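Local coordinates for protein design 2L4HC2_11 (Synthetic construct, PDB 5J2L) that is a designed helical-hairpin protein that pairs with a second copy of itself, its homo-oligomer specificity being meant to come from modular hydrogen-bond networks, at residues E17-K20 with Q21-D24; E34-R37 with L38-R42. All blocks are in the same frame, centred on the assembly; numbering follows the deposited sequence.

In the fold
Both interactions lie on helix 7-41, the first of the two helices of the chain. Interaction 1 (17-24) comes first. Interaction 2 (34-42) follows it and takes in the end of the helix, where the chain turns toward helix 46-80. Their centres are about 26 Å apart, and their nearest atoms are about 11 Å apart, so they do not touch. The centre of interaction 1 lies about 8 Å from the centre of the chain, that of interaction 2 about 22 Å. Each has side chains on helix 46-80 and on the second subunit. The same long helix thus serves the hairpin and the dimer interface at two levels.

Interaction 1: E17-K20 with Q21-D24; sequences ELDK and QRKD
Gln21 lies one helical turn after Glu17 and bonds to it twice. The first bond is the ordinary helical one, Gln21 N to Glu17 O. The second joins the side chains. At the start of the Gln21 side chain, CB packs beside the carbonyl oxygens of Leu18 and Glu17. Gln21 CG is 3.2 Å from Glu17 O. It stands beside its own backbone N, anti to the carbonyl carbon (chi1 -67°), and a bend at chi2 (-54°) turns the amide toward the Glu17 carboxylate. Gln21 CD is 3.8 Å from Glu17 OE2. At the tip, Gln21 NE2 donates to Glu17 OE2 at 2.8 Å. The acceptor lies close to the amide plane, and the donor meets OE2 nearly along its C-O axis. The two flat groups are turned 33° from each other. Gln21 OE1 is bonded to Gln63 NE2 on helix 46-80, so both ends of this buried amide are held and its rotation is probably fixed.

Next to this pair, Lys20 reaches Asp24 by the same i to i+4 step. Lys20 runs extended to CE and bends only at chi4, bringing Lys20 NZ to 3.0 Å from Asp24 OD2. This salt bridge uses the syn lone pair of OD2. An alanine in place of Asp24 would probably leave the Lys20 ammonium without this mate and free to swing into solvent.

Asp19 OD1 is hydrogen-bonded to Gln15 NE2, one turn earlier. The bonds Glu17-Gln21-Gln63 are consistent with the designed hydrogen-bond networks. In the four-helix bundle of two hairpins, Leu18 packs between Leu67 and Ile70 of helix 46-80 and Ile78 of the second subunit, whose Ile71 meets Gln21 and whose Glu75 salt-bridges Arg22.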
ATOM      1  N   GLU A  17       2.506  -8.295 -14.484  1.00 24.58           N
ATOM      2  CA  GLU A  17       2.875  -7.819 -13.158  1.00 28.83           C
ATOM      3  C   GLU A  17       1.721  -7.071 -12.471  1.00 31.21           C
ATOM      4  O   GLU A  17       1.563  -7.176 -11.251  1.00 25.54           O
ATOM      5  CB  GLU A  17       4.113  -6.950 -13.201  1.00 27.81           C
ATOM      6  CG  GLU A  17       4.532  -6.482 -11.814  1.00 34.33           C
ATOM      7  CD  GLU A  17       4.960  -7.612 -10.914  1.00 46.54           C
ATOM      8  OE1 GLU A  17       5.573  -8.532 -11.405  1.00 51.00           O
ATOM      9  OE2 GLU A  17       4.664  -7.568  -9.739  1.00 40.39           O
ATOM     10  N   LEU A  18       0.942  -6.310 -13.244  1.00 25.69           N
ATOM     11  CA  LEU A  18      -0.199  -5.581 -12.698  1.00 25.66           C
ATOM     12  C   LEU A  18      -1.292  -6.545 -12.227  1.00 23.89           C
ATOM     13  O   LEU A  18      -1.934  -6.293 -11.207  1.00 26.18           O
ATOM     14  CB  LEU A  18      -0.731  -4.575 -13.716  1.00 22.56           C
ATOM     15  CG  LEU A  18       0.189  -3.383 -13.967  1.00 22.71           C
ATOM     16  CD1 LEU A  18      -0.349  -2.553 -15.115  1.00 31.85           C
ATOM     17  CD2 LEU A  18       0.283  -2.535 -12.701  1.00 19.09           C
ATOM     18  N   ASP A  19      -1.467  -7.661 -12.937  1.00 26.92           N
ATOM     19  CA  ASP A  19      -2.424  -8.688 -12.529  1.00 28.08           C
ATOM     20  C   ASP A  19      -2.042  -9.194 -11.144  1.00 31.37           C
ATOM     21  O   ASP A  19      -2.885  -9.302 -10.250  1.00 32.48           O
ATOM     22  CB  ASP A  19      -2.456  -9.852 -13.526  1.00 26.83           C
ATOM     23  CG  ASP A  19      -3.100  -9.516 -14.865  1.00 46.48           C
ATOM     24  OD1 ASP A  19      -3.793  -8.528 -14.953  1.00 51.66           O
ATOM     25  OD2 ASP A  19      -2.892 -10.261 -15.794  1.00 50.60           O
ATOM     26  N   LYS A  20      -0.756  -9.491 -10.977  1.00 28.74           N
ATOM     27  CA  LYS A  20      -0.248  -9.936  -9.691  1.00 25.34           C
ATOM     28  C   LYS A  20      -0.508  -8.901  -8.616  1.00 31.74           C
ATOM     29  O   LYS A  20      -0.940  -9.242  -7.512  1.00 25.69           O
ATOM     30  CB  LYS A  20       1.248 -10.255  -9.748  1.00 27.71           C
ATOM     31  CG  LYS A  20       1.793 -10.734  -8.405  1.00 50.20           C
ATOM     32  CD  LYS A  20       3.243 -11.178  -8.489  1.00 54.06           C
ATOM     33  CE  LYS A  20       3.697 -11.802  -7.168  1.00 59.40           C
ATOM     34  NZ  LYS A  20       3.884 -10.795  -6.084  1.00 53.51           N
ATOM     35  N   GLN A  21      -0.227  -7.638  -8.936  1.00 25.20           N
ATOM     36  CA  GLN A  21      -0.396  -6.573  -7.967  1.00 26.92           C
ATOM     37  C   GLN A  21      -1.840  -6.455  -7.546  1.00 23.72           C
ATOM     38  O   GLN A  21      -2.106  -6.220  -6.370  1.00 24.81           O
ATOM     39  CB  GLN A  21       0.117  -5.237  -8.500  1.00 28.28           C
ATOM     40  CG  GLN A  21       1.619  -5.199  -8.688  1.00 24.79           C
ATOM     41  CD  GLN A  21       2.345  -5.588  -7.411  1.00 31.51           C
ATOM     42  OE1 GLN A  21       1.888  -5.290  -6.299  1.00 41.44           O
ATOM     43  NE2 GLN A  21       3.477  -6.270  -7.555  1.00 31.97           N
ATOM     44  N   ARG A  22      -2.767  -6.656  -8.485  1.00 20.91           N
ATOM     45  CA  ARG A  22      -4.178  -6.594  -8.161  1.00 22.21           C
ATOM     46  C   ARG A  22      -4.481  -7.655  -7.101  1.00 30.41           C
ATOM     47  O   ARG A  22      -5.202  -7.392  -6.137  1.00 24.85           O
ATOM     48  CB  ARG A  22      -5.058  -6.784  -9.406  1.00 24.83           C
ATOM     49  CG  ARG A  22      -5.078  -5.605 -10.372  1.00 38.06           C
ATOM     50  CD  ARG A  22      -5.765  -5.893 -11.689  1.00 49.56           C
ATOM     51  NE  ARG A  22      -7.196  -6.194 -11.565  1.00 66.98           N
ATOM     52  CZ  ARG A  22      -8.028  -6.438 -12.617  1.00 70.81           C
ATOM     53  NH1 ARG A  22      -7.581  -6.382 -13.856  1.00 68.93           N
ATOM     54  NH2 ARG A  22      -9.305  -6.732 -12.415  1.00 48.70           N
ATOM     55  N   LYS A  23      -3.890  -8.834  -7.266  1.00 27.14           N
ATOM     56  CA  LYS A  23      -4.102  -9.934  -6.333  1.00 30.45           C
ATOM     57  C   LYS A  23      -3.504  -9.591  -4.963  1.00 27.75           C
ATOM     58  O   LYS A  23      -4.133  -9.823  -3.927  1.00 31.11           O
ATOM     59  CB  LYS A  23      -3.501 -11.215  -6.916  1.00 35.22           C
ATOM     60  CG  LYS A  23      -4.249 -11.718  -8.149  1.00 46.36           C
ATOM     61  CD  LYS A  23      -3.571 -12.932  -8.789  1.00 54.72           C
ATOM     62  CE  LYS A  23      -4.258 -13.311 -10.097  1.00 56.22           C
ATOM     63  NZ  LYS A  23      -3.577 -14.446 -10.785  1.00 66.83           N
ATOM     64  N   ASP A  24      -2.315  -8.995  -4.971  1.00 26.15           N
ATOM     65  CA  ASP A  24      -1.635  -8.619  -3.740  1.00 28.29           C
ATOM     66  C   ASP A  24      -2.461  -7.574  -2.972  1.00 30.73           C
ATOM     67  O   ASP A  24      -2.576  -7.652  -1.744  1.00 22.49           O
ATOM     68  CB  ASP A  24      -0.203  -8.123  -4.031  1.00 28.13           C
ATOM     69  CG  ASP A  24       0.756  -9.263  -4.482  1.00 44.60           C
ATOM     70  OD1 ASP A  24       0.421 -10.404  -4.273  1.00 48.78           O
ATOM     71  OD2 ASP A  24       1.802  -8.982  -5.031  1.00 42.47           O
TER

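Interaction 2: E34-R37 with L38-R42; sequences EIQR and LTDER
Thr39 turns its hydroxyl back onto the carbonyl of Ile35, one turn earlier. Thr39 OG1 lies 3.2 Å from Ile35 O and comes from above the carbonyl plane. Ile35 O also accepts Thr39 N, at 3.0 Å. It thus takes two donors from Thr39, the hydroxyl from a less direct position. With OG1 beside the backbone N (chi1 -61°), the hydroxyl lies near the carbonyl that the N-H already meets. Thr39 CB rests 3.3 Å from Gln36 O.

Gln36 and Asp40 meet more loosely. NE2 of Gln36 is 3.5 Å from OD1 of Asp40, and the amide and carboxylate planes are 55° apart. The stronger partner of Asp40 is Arg54 of the second subunit, in a salt bridge that also uses OD1.

These residues form the last turns of helix 7-41 in a helical hairpin. Two such hairpins, one from each subunit, make a four-helix bundle. Arg42 leaves the helix with positive phi, although its N still bonds to Leu38 O; it is poorly ordered, and its details are less certain.

Farther out, Ile35 packs on Leu53 and Ile56 of helix 46-80 and on Ile57 of the second subunit. Arg54 of that subunit also lies against Gln36 and Thr39.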
ATOM      1  N   GLU A  34      -8.999  -8.593   8.762  1.00 19.68           N
ATOM      2  CA  GLU A  34      -8.730  -9.591   9.782  1.00 23.02           C
ATOM      3  C   GLU A  34      -8.131  -8.933  11.023  1.00 22.63           C
ATOM      4  O   GLU A  34      -8.514  -9.235  12.158  1.00 23.10           O
ATOM      5  CB  GLU A  34      -7.799 -10.685   9.223  1.00 18.18           C
ATOM      6  CG  GLU A  34      -8.428 -11.578   8.163  1.00 20.31           C
ATOM      7  CD  GLU A  34      -7.450 -12.531   7.489  1.00 26.79           C
ATOM      8  OE1 GLU A  34      -6.330 -12.638   7.924  1.00 27.59           O
ATOM      9  OE2 GLU A  34      -7.821 -13.129   6.507  1.00 35.92           O
ATOM     10  N   ILE A  35      -7.204  -8.010  10.794  1.00 16.41           N
ATOM     11  CA  ILE A  35      -6.504  -7.358  11.897  1.00 16.86           C
ATOM     12  C   ILE A  35      -7.518  -6.513  12.680  1.00 19.55           C
ATOM     13  O   ILE A  35      -7.521  -6.528  13.916  1.00 18.81           O
ATOM     14  CB  ILE A  35      -5.325  -6.520  11.359  1.00 20.37           C
ATOM     15  CG1 ILE A  35      -4.276  -7.467  10.755  1.00 29.24           C
ATOM     16  CG2 ILE A  35      -4.686  -5.718  12.491  1.00 20.82           C
ATOM     17  CD1 ILE A  35      -3.203  -6.761   9.930  1.00 24.35           C
ATOM     18  N   GLN A  36      -8.383  -5.814  11.962  1.00 20.23           N
ATOM     19  CA  GLN A  36      -9.451  -5.035  12.576  1.00 23.98           C
ATOM     20  C   GLN A  36     -10.324  -5.918  13.473  1.00 26.84           C
ATOM     21  O   GLN A  36     -10.677  -5.525  14.586  1.00 24.81           O
ATOM     22  CB  GLN A  36     -10.285  -4.354  11.496  1.00 22.27           C
ATOM     23  CG  GLN A  36     -11.455  -3.537  11.993  1.00 21.72           C
ATOM     24  CD  GLN A  36     -11.065  -2.365  12.841  1.00 40.46           C
ATOM     25  OE1 GLN A  36     -10.241  -1.529  12.462  1.00 43.37           O
ATOM     26  NE2 GLN A  36     -11.684  -2.288  14.012  1.00 46.13           N
ATOM     27  N   ARG A  37     -10.636  -7.117  12.995  1.00 20.56           N
ATOM     28  CA  ARG A  37     -11.457  -8.041  13.757  1.00 24.52           C
ATOM     29  C   ARG A  37     -10.748  -8.483  15.037  1.00 31.69           C
ATOM     30  O   ARG A  37     -11.388  -8.608  16.084  1.00 35.97           O
ATOM     31  CB  ARG A  37     -11.876  -9.259  12.919  1.00 27.71           C
ATOM     32  CG  ARG A  37     -12.876  -8.937  11.803  1.00 25.85           C
ATOM     33  CD  ARG A  37     -13.589 -10.157  11.325  1.00 35.37           C
ATOM     34  NE  ARG A  37     -12.867 -11.078  10.473  1.00 41.81           N
ATOM     35  CZ  ARG A  37     -13.002 -11.200   9.128  1.00 34.83           C
ATOM     36  NH1 ARG A  37     -13.842 -10.457   8.436  1.00 33.28           N
ATOM     37  NH2 ARG A  37     -12.311 -12.135   8.503  1.00 34.90           N
ATOM     38  N   LEU A  38      -9.436  -8.700  14.968  1.00 29.62           N
ATOM     39  CA  LEU A  38      -8.686  -9.052  16.172  1.00 36.50           C
ATOM     40  C   LEU A  38      -8.745  -7.945  17.191  1.00 33.15           C
ATOM     41  O   LEU A  38      -8.846  -8.200  18.395  1.00 40.91           O
ATOM     42  CB  LEU A  38      -7.223  -9.352  15.869  1.00 33.28           C
ATOM     43  CG  LEU A  38      -6.963 -10.648  15.144  1.00 36.54           C
ATOM     44  CD1 LEU A  38      -5.494 -10.704  14.770  1.00 45.64           C
ATOM     45  CD2 LEU A  38      -7.358 -11.800  16.066  1.00 43.82           C
ATOM     46  N   THR A  39      -8.687  -6.715  16.706  1.00 23.31           N
ATOM     47  CA  THR A  39      -8.759  -5.574  17.583  1.00 29.34           C
ATOM     48  C   THR A  39     -10.049  -5.636  18.381  1.00 37.00           C
ATOM     49  O   THR A  39     -10.069  -5.305  19.564  1.00 35.54           O
ATOM     50  CB  THR A  39      -8.683  -4.246  16.812  1.00 29.02           C
ATOM     51  OG1 THR A  39      -7.438  -4.151  16.104  1.00 35.23           O
ATOM     52  CG2 THR A  39      -8.772  -3.108  17.775  1.00 42.20           C
ATOM     53  N   ASP A  40     -11.127  -6.041  17.710  1.00 34.62           N
ATOM     54  CA  ASP A  40     -12.455  -6.118  18.319  1.00 43.57           C
ATOM     55  C   ASP A  40     -12.555  -7.256  19.333  1.00 55.54           C
ATOM     56  O   ASP A  40     -13.087  -7.066  20.430  1.00 55.33           O
ATOM     57  CB  ASP A  40     -13.525  -6.262  17.236  1.00 43.80           C
ATOM     58  CG  ASP A  40     -13.626  -5.015  16.362  1.00 52.93           C
ATOM     59  OD1 ASP A  40     -13.103  -3.991  16.745  1.00 55.47           O
ATOM     60  OD2 ASP A  40     -14.205  -5.102  15.304  1.00 48.72           O
ATOM     61  N   GLU A  41     -12.029  -8.434  18.990  1.00 57.34           N
ATOM     62  CA  GLU A  41     -12.081  -9.547  19.936  1.00 62.21           C
ATOM     63  C   GLU A  41     -11.420  -9.144  21.224  1.00 59.63           C
ATOM     64  O   GLU A  41     -11.894  -9.471  22.312  1.00 68.39           O
ATOM     65  CB  GLU A  41     -11.365 -10.797  19.437  1.00 65.09           C
ATOM     66  CG  GLU A  41     -12.006 -11.554  18.302  1.00 67.07           C
ATOM     67  CD  GLU A  41     -11.168 -12.756  17.975  1.00 72.18           C
ATOM     68  OE1 GLU A  41     -10.161 -12.934  18.630  1.00 63.41           O
ATOM     69  OE2 GLU A  41     -11.533 -13.501  17.093  1.00 79.59           O
ATOM     70  N   ARG A  42     -10.309  -8.438  21.088  1.00 52.17           N
ATOM     71  CA  ARG A  42      -9.540  -7.991  22.229  1.00 66.01           C
ATOM     72  C   ARG A  42      -9.046  -9.190  23.025  1.00 66.93           C
ATOM     73  O   ARG A  42      -8.980  -9.171  24.257  1.00 63.77           O
ATOM     74  CB  ARG A  42     -10.336  -7.023  23.080  1.00 70.57           C
ATOM     75  CG  ARG A  42      -9.564  -6.454  24.252  1.00 83.01           C
ATOM     76  CD  ARG A  42     -10.287  -5.331  24.876  1.00 81.65           C
ATOM     77  NE  ARG A  42      -9.588  -4.824  26.039  1.00 75.49           N
ATOM     78  CZ  ARG A  42      -9.882  -3.654  26.634  1.00 78.93           C
ATOM     79  NH1 ARG A  42     -10.846  -2.907  26.144  1.00 82.94           N
ATOM     80  NH2 ARG A  42      -9.203  -3.249  27.697  1.00 83.35           N
TER